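Local coordinates for phosphoribosylaminoimidazole-succinocarboxamide synthase (Saccharomyces cerevisiae, PDB 1OBG), which catalyses the ATP-dependent joining of 4-carboxy-5-aminoimidazole ribotide and L-aspartate to give SAICAR in de novo purine biosynthesis, at residues P115-V120 with K216-I221; S187-E192 with N226-V231; T137-K142 with F158-K163. All blocks are in the same frame, centred on the assembly; numbering follows the deposited sequence.

Contact 1 of 3, residues P115-V120 with K216-I221; sequences PLEVIV and KFEFGI. With AMP (adenosine monophosphate), chain B.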
# COMPACT_ATOMS: atom_id res chain seq x y z
N PRO A 115 8.14 6.55 -13.41
CA PRO A 115 7.42 5.40 -13.99
C PRO A 115 8.01 4.02 -13.62
O PRO A 115 8.42 3.27 -14.50
CB PRO A 115 7.50 5.68 -15.50
CG PRO A 115 8.82 6.36 -15.68
CD PRO A 115 9.00 7.23 -14.42
N LEU A 116 8.06 3.72 -12.32
CA LEU A 116 8.54 2.44 -11.78
C LEU A 116 7.66 2.09 -10.61
O LEU A 116 7.17 2.99 -9.94
CB LEU A 116 9.96 2.61 -11.22
CG LEU A 116 11.16 2.89 -12.13
CD1 LEU A 116 12.41 3.11 -11.28
CD2 LEU A 116 11.35 1.72 -13.11
N GLU A 117 7.44 0.79 -10.37
CA GLU A 117 6.93 0.36 -9.11
C GLU A 117 8.20 0.07 -8.30
O GLU A 117 9.00 -0.78 -8.65
CB GLU A 117 6.05 -0.89 -9.19
CG GLU A 117 4.77 -0.77 -10.03
CD GLU A 117 3.74 0.22 -9.49
OE1 GLU A 117 4.02 0.99 -8.54
OE2 GLU A 117 2.61 0.24 -10.02
N VAL A 118 8.37 0.83 -7.23
CA VAL A 118 9.60 0.75 -6.46
C VAL A 118 9.37 -0.26 -5.34
O VAL A 118 8.92 0.07 -4.24
CB VAL A 118 9.97 2.11 -5.94
CG1 VAL A 118 11.33 2.04 -5.15
CG2 VAL A 118 10.13 3.06 -7.11
N ILE A 119 9.68 -1.51 -5.65
CA ILE A 119 9.43 -2.57 -4.68
C ILE A 119 10.74 -2.86 -4.00
O ILE A 119 11.77 -2.99 -4.66
CB ILE A 119 8.89 -3.83 -5.36
CG1 ILE A 119 7.47 -3.55 -5.87
CG2 ILE A 119 8.90 -5.01 -4.35
CD1 ILE A 119 7.08 -4.33 -7.16
N VAL A 120 10.70 -2.92 -2.68
CA VAL A 120 11.86 -3.28 -1.90
C VAL A 120 11.49 -4.53 -1.10
O VAL A 120 10.40 -4.59 -0.52
CB VAL A 120 12.22 -2.14 -0.90
CG1 VAL A 120 13.51 -2.49 -0.12
CG2 VAL A 120 12.36 -0.82 -1.66
N LYS A 216 5.68 -1.86 -1.70
CA LYS A 216 5.71 -1.19 -2.98
C LYS A 216 5.64 0.33 -2.71
O LYS A 216 4.67 0.81 -2.13
CB LYS A 216 4.51 -1.69 -3.80
CG LYS A 216 4.35 -1.04 -5.19
CD LYS A 216 3.17 -1.66 -5.95
CE LYS A 216 1.90 -0.82 -5.82
NZ LYS A 216 2.16 0.62 -5.47
N PHE A 217 6.65 1.08 -3.10
CA PHE A 217 6.57 2.53 -2.99
C PHE A 217 6.25 3.09 -4.38
O PHE A 217 6.59 2.47 -5.40
CB PHE A 217 7.91 3.15 -2.55
CG PHE A 217 8.31 2.86 -1.11
CD1 PHE A 217 7.49 3.24 -0.02
CD2 PHE A 217 9.53 2.24 -0.84
CE1 PHE A 217 7.91 2.98 1.31
CE2 PHE A 217 9.94 1.98 0.47
CZ PHE A 217 9.14 2.34 1.54
N GLU A 218 5.64 4.26 -4.41
CA GLU A 218 5.63 5.02 -5.63
C GLU A 218 6.16 6.42 -5.34
O GLU A 218 5.86 6.97 -4.30
CB GLU A 218 4.23 5.07 -6.21
CG GLU A 218 3.88 3.73 -6.84
CD GLU A 218 2.49 3.70 -7.45
OE1 GLU A 218 2.13 2.63 -7.98
OE2 GLU A 218 1.78 4.72 -7.40
N PHE A 219 6.95 6.94 -6.27
CA PHE A 219 7.60 8.21 -6.13
C PHE A 219 7.21 9.14 -7.26
O PHE A 219 7.09 8.73 -8.43
CB PHE A 219 9.12 8.06 -6.13
CG PHE A 219 9.68 7.31 -4.93
CD1 PHE A 219 9.35 7.67 -3.63
CD2 PHE A 219 10.55 6.26 -5.12
CE1 PHE A 219 9.88 6.98 -2.53
CE2 PHE A 219 11.08 5.57 -4.00
CZ PHE A 219 10.73 5.94 -2.72
N GLY A 220 7.04 10.40 -6.89
CA GLY A 220 6.93 11.47 -7.84
C GLY A 220 8.20 12.29 -7.78
O GLY A 220 9.07 12.08 -6.93
N ILE A 221 8.29 13.24 -8.70
CA ILE A 221 9.46 14.09 -8.81
C ILE A 221 8.98 15.52 -9.02
O ILE A 221 8.10 15.78 -9.84
CB ILE A 221 10.37 13.59 -9.96
CG1 ILE A 221 11.64 14.45 -10.06
CG2 ILE A 221 9.61 13.50 -11.30
CD1 ILE A 221 12.85 13.70 -10.63
P AMP B . -4.73 3.55 -7.22
O1P AMP B . -4.07 2.89 -6.00
O2P AMP B . -6.12 3.98 -6.96
O3P AMP B . -4.69 2.54 -8.48
O5' AMP B . -3.90 4.87 -7.59
C5' AMP B . -4.42 5.70 -8.59
C4' AMP B . -3.27 6.30 -9.36
O4' AMP B . -2.87 7.50 -8.72
C3' AMP B . -2.06 5.37 -9.38
O3' AMP B . -1.66 5.20 -10.72
C2' AMP B . -1.00 6.12 -8.60
O2' AMP B . 0.25 5.92 -9.20
C1' AMP B . -1.47 7.56 -8.76
N9 AMP B . -0.99 8.49 -7.72
C8 AMP B . -0.74 8.27 -6.38
N7 AMP B . -0.31 9.44 -5.84
C5 AMP B . -0.29 10.40 -6.80
C6 AMP B . 0.05 11.75 -6.82
N6 AMP B . 0.28 12.43 -5.69
N1 AMP B . -0.03 12.45 -8.01
C2 AMP B . -0.46 11.84 -9.16
N3 AMP B . -0.81 10.50 -9.14
C4 AMP B . -0.72 9.80 -7.99
O HOH W 1 7.36 5.54 -8.73
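Two neighbouring antiparallel strands of the mixed sheet that lines part of an AMP pocket meet where V118 faces F217 as a hydrogen-bonded pair. V118 N gives its hydrogen to F217 O at 3.0 Å, and F217 N returns one to V118 O at 2.7 Å, nearly straight at 173°. The next pair, I119 with K216, is non-hydrogen-bonded, and there CG1 of I119 rests on the CB and CG methylenes of the lysine.

The two faces of the sheet differ sharply. V118 and F217 point to the apolar one, where CG1 of V118, anti to its own nitrogen (chi1 -178°), reaches CE2 of F219 at 3.7 Å. V120 CG2 comes against CD2 of F217, and A194 and L197 of helix 184-208 close over this layer.

The other face, with K216 and I119, also holds E117 and E218, which lie side by side and point the same way, their carboxylate planes 26° apart. E117 OE1 and E218 OE1 are 2.6 Å from each other. K216 NZ sits beside both, in a weak hydrogen-bonded salt bridge to E218 OE1 at 3.2 Å and a long one to E117 OE1 at 3.6 Å. The other oxygen, E218 OE2, accepts from the ribose O2' of AMP at 2.6 Å.

Beyond the paired residues the strands part, and water 1 bridges the gap: it accepts from F219 N and probably donates to L116 O. This is a beta-sheet pair with a hydrophobic side against a helix and a charged side forming the ribose end of a nucleotide site.

Contact 2 of 3, residues S187-E192 with N226-V231; sequences SRRVAE and NEIILV. With AMP (adenosine monophosphate), chain B.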
# COMPACT_ATOMS: atom_id res chain seq x y z
N SER A 187 17.88 6.73 -11.02
CA SER A 187 17.56 5.39 -10.56
C SER A 187 18.34 5.04 -9.29
O SER A 187 17.83 4.28 -8.44
CB SER A 187 17.80 4.34 -11.66
OG SER A 187 19.20 4.17 -11.88
N ARG A 188 19.55 5.57 -9.18
CA ARG A 188 20.39 5.38 -8.00
C ARG A 188 19.82 6.10 -6.78
O ARG A 188 19.80 5.56 -5.68
CB ARG A 188 21.82 5.89 -8.26
CG ARG A 188 22.67 4.87 -8.99
CD ARG A 188 24.04 5.39 -9.43
NE ARG A 188 24.63 4.53 -10.45
CZ ARG A 188 25.73 4.82 -11.14
NH1 ARG A 188 26.39 5.96 -10.92
NH2 ARG A 188 26.19 3.96 -12.05
N ARG A 189 19.37 7.33 -7.00
CA ARG A 189 18.74 8.10 -5.92
C ARG A 189 17.46 7.42 -5.45
O ARG A 189 17.15 7.42 -4.27
CB ARG A 189 18.42 9.52 -6.36
CG ARG A 189 19.66 10.41 -6.62
CD ARG A 189 19.25 11.75 -7.27
NE ARG A 189 18.45 12.55 -6.34
CZ ARG A 189 17.44 13.36 -6.67
NH1 ARG A 189 17.06 13.53 -7.94
NH2 ARG A 189 16.82 14.02 -5.70
N VAL A 190 16.72 6.84 -6.39
CA VAL A 190 15.49 6.13 -6.05
C VAL A 190 15.80 4.91 -5.21
O VAL A 190 15.12 4.68 -4.20
CB VAL A 190 14.70 5.73 -7.32
CG1 VAL A 190 13.64 4.69 -7.00
CG2 VAL A 190 14.04 6.97 -7.88
N ALA A 191 16.80 4.13 -5.61
CA ALA A 191 17.16 2.92 -4.90
C ALA A 191 17.62 3.30 -3.49
O ALA A 191 17.18 2.69 -2.51
CB ALA A 191 18.28 2.17 -5.65
N GLU A 192 18.48 4.31 -3.39
CA GLU A 192 19.02 4.72 -2.07
C GLU A 192 17.85 5.08 -1.16
O GLU A 192 17.77 4.66 -0.01
CB GLU A 192 19.99 5.92 -2.19
CG GLU A 192 20.32 6.57 -0.84
CD GLU A 192 21.09 7.88 -0.96
OE1 GLU A 192 20.50 8.84 -1.48
OE2 GLU A 192 22.26 7.94 -0.54
N ASN A 226 14.07 19.14 -8.32
CA ASN A 226 14.59 17.76 -8.46
C ASN A 226 14.32 16.80 -7.30
O ASN A 226 14.87 15.71 -7.27
CB ASN A 226 16.08 17.75 -8.83
CG ASN A 226 16.40 16.75 -9.94
OD1 ASN A 226 17.53 16.29 -10.07
ND2 ASN A 226 15.39 16.42 -10.75
N GLU A 227 13.49 17.20 -6.34
CA GLU A 227 13.24 16.41 -5.14
C GLU A 227 12.32 15.23 -5.45
O GLU A 227 11.35 15.36 -6.19
CB GLU A 227 12.56 17.26 -4.07
CG GLU A 227 13.47 18.22 -3.33
CD GLU A 227 12.68 19.08 -2.35
OE1 GLU A 227 12.76 18.80 -1.13
OE2 GLU A 227 11.98 20.02 -2.79
N ILE A 228 12.63 14.09 -4.86
CA ILE A 228 11.75 12.93 -4.95
C ILE A 228 10.64 13.04 -3.89
O ILE A 228 10.91 13.39 -2.75
CB ILE A 228 12.57 11.63 -4.81
CG1 ILE A 228 13.58 11.53 -5.97
CG2 ILE A 228 11.65 10.41 -4.77
CD1 ILE A 228 14.59 10.35 -5.86
N ILE A 229 9.40 12.74 -4.28
CA ILE A 229 8.25 12.86 -3.38
C ILE A 229 7.59 11.51 -3.22
O ILE A 229 7.38 10.80 -4.19
CB ILE A 229 7.17 13.84 -3.97
CG1 ILE A 229 7.78 15.15 -4.50
CG2 ILE A 229 6.02 14.08 -2.95
CD1 ILE A 229 8.39 16.01 -3.47
N LEU A 230 7.26 11.18 -1.98
CA LEU A 230 6.52 9.98 -1.70
C LEU A 230 5.06 10.21 -2.06
O LEU A 230 4.42 11.15 -1.57
CB LEU A 230 6.63 9.60 -0.23
CG LEU A 230 6.18 8.22 0.23
CD1 LEU A 230 6.78 7.11 -0.64
CD2 LEU A 230 6.54 8.06 1.70
N VAL A 231 4.54 9.37 -2.93
CA VAL A 231 3.14 9.54 -3.32
C VAL A 231 2.34 8.26 -2.99
O VAL A 231 2.83 7.37 -2.29
CB VAL A 231 3.00 10.05 -4.79
CG1 VAL A 231 3.83 11.34 -5.01
CG2 VAL A 231 3.45 8.97 -5.83
P AMP B . -4.73 3.55 -7.22
O1P AMP B . -4.07 2.89 -6.00
O2P AMP B . -6.12 3.98 -6.96
O3P AMP B . -4.69 2.54 -8.48
O5' AMP B . -3.90 4.87 -7.59
C5' AMP B . -4.42 5.70 -8.59
C4' AMP B . -3.27 6.30 -9.36
O4' AMP B . -2.87 7.50 -8.72
C3' AMP B . -2.06 5.37 -9.38
O3' AMP B . -1.66 5.20 -10.72
C2' AMP B . -1.00 6.12 -8.60
O2' AMP B . 0.25 5.92 -9.20
C1' AMP B . -1.47 7.56 -8.76
N9 AMP B . -0.99 8.49 -7.72
C8 AMP B . -0.74 8.27 -6.38
N7 AMP B . -0.31 9.44 -5.84
C5 AMP B . -0.29 10.40 -6.80
C6 AMP B . 0.05 11.75 -6.82
N6 AMP B . 0.28 12.43 -5.69
N1 AMP B . -0.03 12.45 -8.01
C2 AMP B . -0.46 11.84 -9.16
N3 AMP B . -0.81 10.50 -9.14
C4 AMP B . -0.72 9.80 -7.99
O HOH W 2 18.37 13.14 -10.13
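R189 reaches out from helix 184-208 and holds the backbone carbonyl of N226 with both terminal nitrogens. NH2 lies 3.0 Å and NH1 3.2 Å from N226 O, with N-H...O angles of 152° and 144°. The oxygen sits at the guanidinium edge, practically in its plane, and takes both hydrogens end-on. NH1 approaches in the carbonyl plane, whereas NH2 is tilted 32° from it. One peptide oxygen in the loop before strand 228-230 thus receives two bonds from a single cation.

NH1 has a further partner in water 2, which accepts from it at 2.6 Å and donates a longer bond to OD1 of N226 at 3.3 Å. The asparagine is therefore linked to the arginine twice, directly through its main chain and through water at its side chain. E227 turns away from the helix, and its OE2 is taken up by a salt bridge to R72 and a hydrogen bond with T225 OG1.

Beneath the polar grip, I228 packs on the helix. Its CD1, at the end of an extended side chain, lies over one face of the R189 guanidinium, 4.2 Å above the plane. The same methyl is 4.0 Å from R189 CB and also touches CG2 of V190, with V190 and I228 crossing at about a right angle.

F219 of strand 210-221 lies against both V190 and I228, and V190 also meets I114 and V118 of strand 112-121. Helix 184-208 thereby packs against the sheet at strand 228-230, whose chain runs on to V231 against the adenine of AMP.

Contact 3 of 3, residues T137-K142 with F158-K163; sequences TVHGLK and FTPSTK. With AMP (adenosine monophosphate), chain B.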
# COMPACT_ATOMS: atom_id res chain seq x y z
N THR A 137 18.44 -16.41 -9.05
CA THR A 137 18.47 -14.95 -9.15
C THR A 137 17.14 -14.30 -8.76
O THR A 137 16.12 -14.98 -8.67
CB THR A 137 18.82 -14.44 -10.58
OG1 THR A 137 17.81 -14.90 -11.49
CG2 THR A 137 20.13 -15.03 -11.08
N VAL A 138 17.18 -12.99 -8.51
CA VAL A 138 15.96 -12.23 -8.27
C VAL A 138 16.07 -10.97 -9.13
O VAL A 138 16.97 -10.16 -8.93
CB VAL A 138 15.75 -11.89 -6.74
CG1 VAL A 138 14.57 -10.92 -6.55
CG2 VAL A 138 15.54 -13.17 -5.89
N HIS A 139 15.17 -10.83 -10.09
CA HIS A 139 15.28 -9.77 -11.10
C HIS A 139 16.70 -9.76 -11.72
O HIS A 139 17.34 -8.71 -11.83
CB HIS A 139 14.91 -8.42 -10.47
CG HIS A 139 13.45 -8.30 -10.13
ND1 HIS A 139 12.70 -7.19 -10.43
CD2 HIS A 139 12.60 -9.16 -9.50
CE1 HIS A 139 11.46 -7.36 -10.02
NE2 HIS A 139 11.37 -8.56 -9.45
N GLY A 140 17.19 -10.94 -12.08
CA GLY A 140 18.54 -11.07 -12.62
C GLY A 140 19.70 -10.85 -11.66
O GLY A 140 20.87 -11.01 -12.03
N LEU A 141 19.41 -10.47 -10.42
CA LEU A 141 20.46 -10.27 -9.45
C LEU A 141 20.81 -11.62 -8.83
O LEU A 141 19.94 -12.33 -8.32
CB LEU A 141 20.01 -9.31 -8.34
CG LEU A 141 19.59 -7.87 -8.64
CD1 LEU A 141 18.79 -7.36 -7.47
CD2 LEU A 141 20.81 -6.99 -8.86
N LYS A 142 22.10 -11.97 -8.90
CA LYS A 142 22.62 -13.20 -8.31
C LYS A 142 22.47 -13.19 -6.80
O LYS A 142 22.89 -12.25 -6.11
CB LYS A 142 24.09 -13.39 -8.67
CG LYS A 142 24.49 -14.83 -8.98
CD LYS A 142 26.01 -14.96 -9.19
CE LYS A 142 26.43 -14.80 -10.68
NZ LYS A 142 27.88 -14.38 -10.82
N PHE A 158 16.37 -3.82 -3.99
CA PHE A 158 15.53 -3.01 -4.85
C PHE A 158 15.19 -3.88 -6.06
O PHE A 158 16.08 -4.26 -6.82
CB PHE A 158 16.35 -1.78 -5.23
CG PHE A 158 15.74 -0.92 -6.28
CD1 PHE A 158 16.51 -0.48 -7.35
CD2 PHE A 158 14.41 -0.53 -6.20
CE1 PHE A 158 15.96 0.34 -8.34
CE2 PHE A 158 13.86 0.29 -7.20
CZ PHE A 158 14.65 0.72 -8.26
N THR A 159 13.90 -4.22 -6.21
CA THR A 159 13.46 -5.07 -7.31
C THR A 159 12.32 -4.37 -8.03
O THR A 159 11.15 -4.67 -7.80
CB THR A 159 13.01 -6.47 -6.84
OG1 THR A 159 11.92 -6.37 -5.90
CG2 THR A 159 14.11 -7.18 -6.06
N PRO A 160 12.67 -3.42 -8.89
CA PRO A 160 11.65 -2.60 -9.54
C PRO A 160 10.86 -3.43 -10.56
O PRO A 160 11.35 -4.47 -11.07
CB PRO A 160 12.46 -1.52 -10.26
CG PRO A 160 13.82 -2.14 -10.49
CD PRO A 160 14.04 -3.04 -9.30
N SER A 161 9.65 -2.97 -10.83
CA SER A 161 8.92 -3.44 -11.98
C SER A 161 8.49 -2.20 -12.74
O SER A 161 8.51 -1.08 -12.19
CB SER A 161 7.76 -4.35 -11.56
OG SER A 161 6.60 -3.59 -11.25
N THR A 162 8.12 -2.37 -14.01
CA THR A 162 7.61 -1.26 -14.80
C THR A 162 6.29 -0.87 -14.19
O THR A 162 5.71 -1.62 -13.40
CB THR A 162 7.40 -1.64 -16.28
OG1 THR A 162 6.58 -2.81 -16.34
CG2 THR A 162 8.74 -2.05 -16.92
N LYS A 163 5.81 0.31 -14.55
CA LYS A 163 4.51 0.76 -14.08
C LYS A 163 3.64 0.86 -15.33
O LYS A 163 3.62 1.89 -16.00
CB LYS A 163 4.65 2.10 -13.36
CG LYS A 163 3.36 2.61 -12.72
CD LYS A 163 3.68 3.73 -11.71
CE LYS A 163 2.59 4.79 -11.73
NZ LYS A 163 1.26 4.22 -11.41
P AMP B . -4.73 3.55 -7.22
O1P AMP B . -4.07 2.89 -6.00
O2P AMP B . -6.12 3.98 -6.96
O3P AMP B . -4.69 2.54 -8.48
O5' AMP B . -3.90 4.87 -7.59
C5' AMP B . -4.42 5.70 -8.59
C4' AMP B . -3.27 6.30 -9.36
O4' AMP B . -2.87 7.50 -8.72
C3' AMP B . -2.06 5.37 -9.38
O3' AMP B . -1.66 5.20 -10.72
C2' AMP B . -1.00 6.12 -8.60
O2' AMP B . 0.25 5.92 -9.20
C1' AMP B . -1.47 7.56 -8.76
N9 AMP B . -0.99 8.49 -7.72
C8 AMP B . -0.74 8.27 -6.38
N7 AMP B . -0.31 9.44 -5.84
C5 AMP B . -0.29 10.40 -6.80
C6 AMP B . 0.05 11.75 -6.82
N6 AMP B . 0.28 12.43 -5.69
N1 AMP B . -0.03 12.45 -8.01
C2 AMP B . -0.46 11.84 -9.16
N3 AMP B . -0.81 10.50 -9.14
C4 AMP B . -0.72 9.80 -7.99
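H139, at the tip of a tight hairpin, lays its imidazole over T159 in strand 152-162, and this CH-pi contact dominates the meeting. T159 CB stands 3.5 Å from the ring centroid and only 4° off the normal, so the C-H carbon is almost exactly centred over one face. The two side chains cross at about a right angle. With CG of H139 anti to its carbonyl carbon (chi1 -69°), the ring extends from the turn to meet the strand.

An apolar contact flanks this CH-pi contact: CG1 of V138 meets CG2 of T159 at 3.8 Å. Apart from these methyls, L141 CD1 makes a loose van der Waals touch on the carbonyl oxygen F158 O at 4.2 Å. L141 also leans on P175, at the start of helix 175-182.

Among polar atoms, P160 O lies at the edge of the H139 imidazole, in its plane and 3.1 Å from H139 CE1. H139 ND1 is hydrogen-bonded to I173 O, beyond both segments. T159 OG1 likewise turns elsewhere, to NE of R121. It sits between the backbone nitrogen and carbonyl carbon (chi1 59°), leaving CG2 directed to the valine.

The turn itself is type I', running from V138 to L141 and closed by the hydrogen bond L141 N to V138 O (2.9 Å), with V138 N to L141 O (2.8 Å) completing the hairpin pair. E131 OE2 accepts from the backbone N of H139.

Further along, the second segment ends in K163, whose NZ donates to AMP O2' at 3.0 Å and more weakly to O3'. The chemistry is split accordingly: the hairpin meets the strand by ring-face and methyl packing, H139 ND1 and T159 OG1 have hydrogen-bond partners elsewhere, and the charged end of the segment serves the nucleotide.

In the fold
Each of the three contacts has at least one segment in the same mixed sheet, and each sends a residue to AMP: E218 from contact 1 and K163 from contact 3 reach the ribose, V231 from contact 2 the adenine. Contacts 1 and 2, centres about 8 Å apart, are joined by strand pairing, with G220 N 2.7 Å from I229 O. Contact 3 lies about 13 Å from contact 1, centre to centre, and is nested in its chain loop; E117 N to S161 O, 2.8 Å, continues the sheet between them. Contacts 2 and 3 are about 17 Å apart by centres, yet A191 CB still packs on F158 CD1 at 3.6 Å.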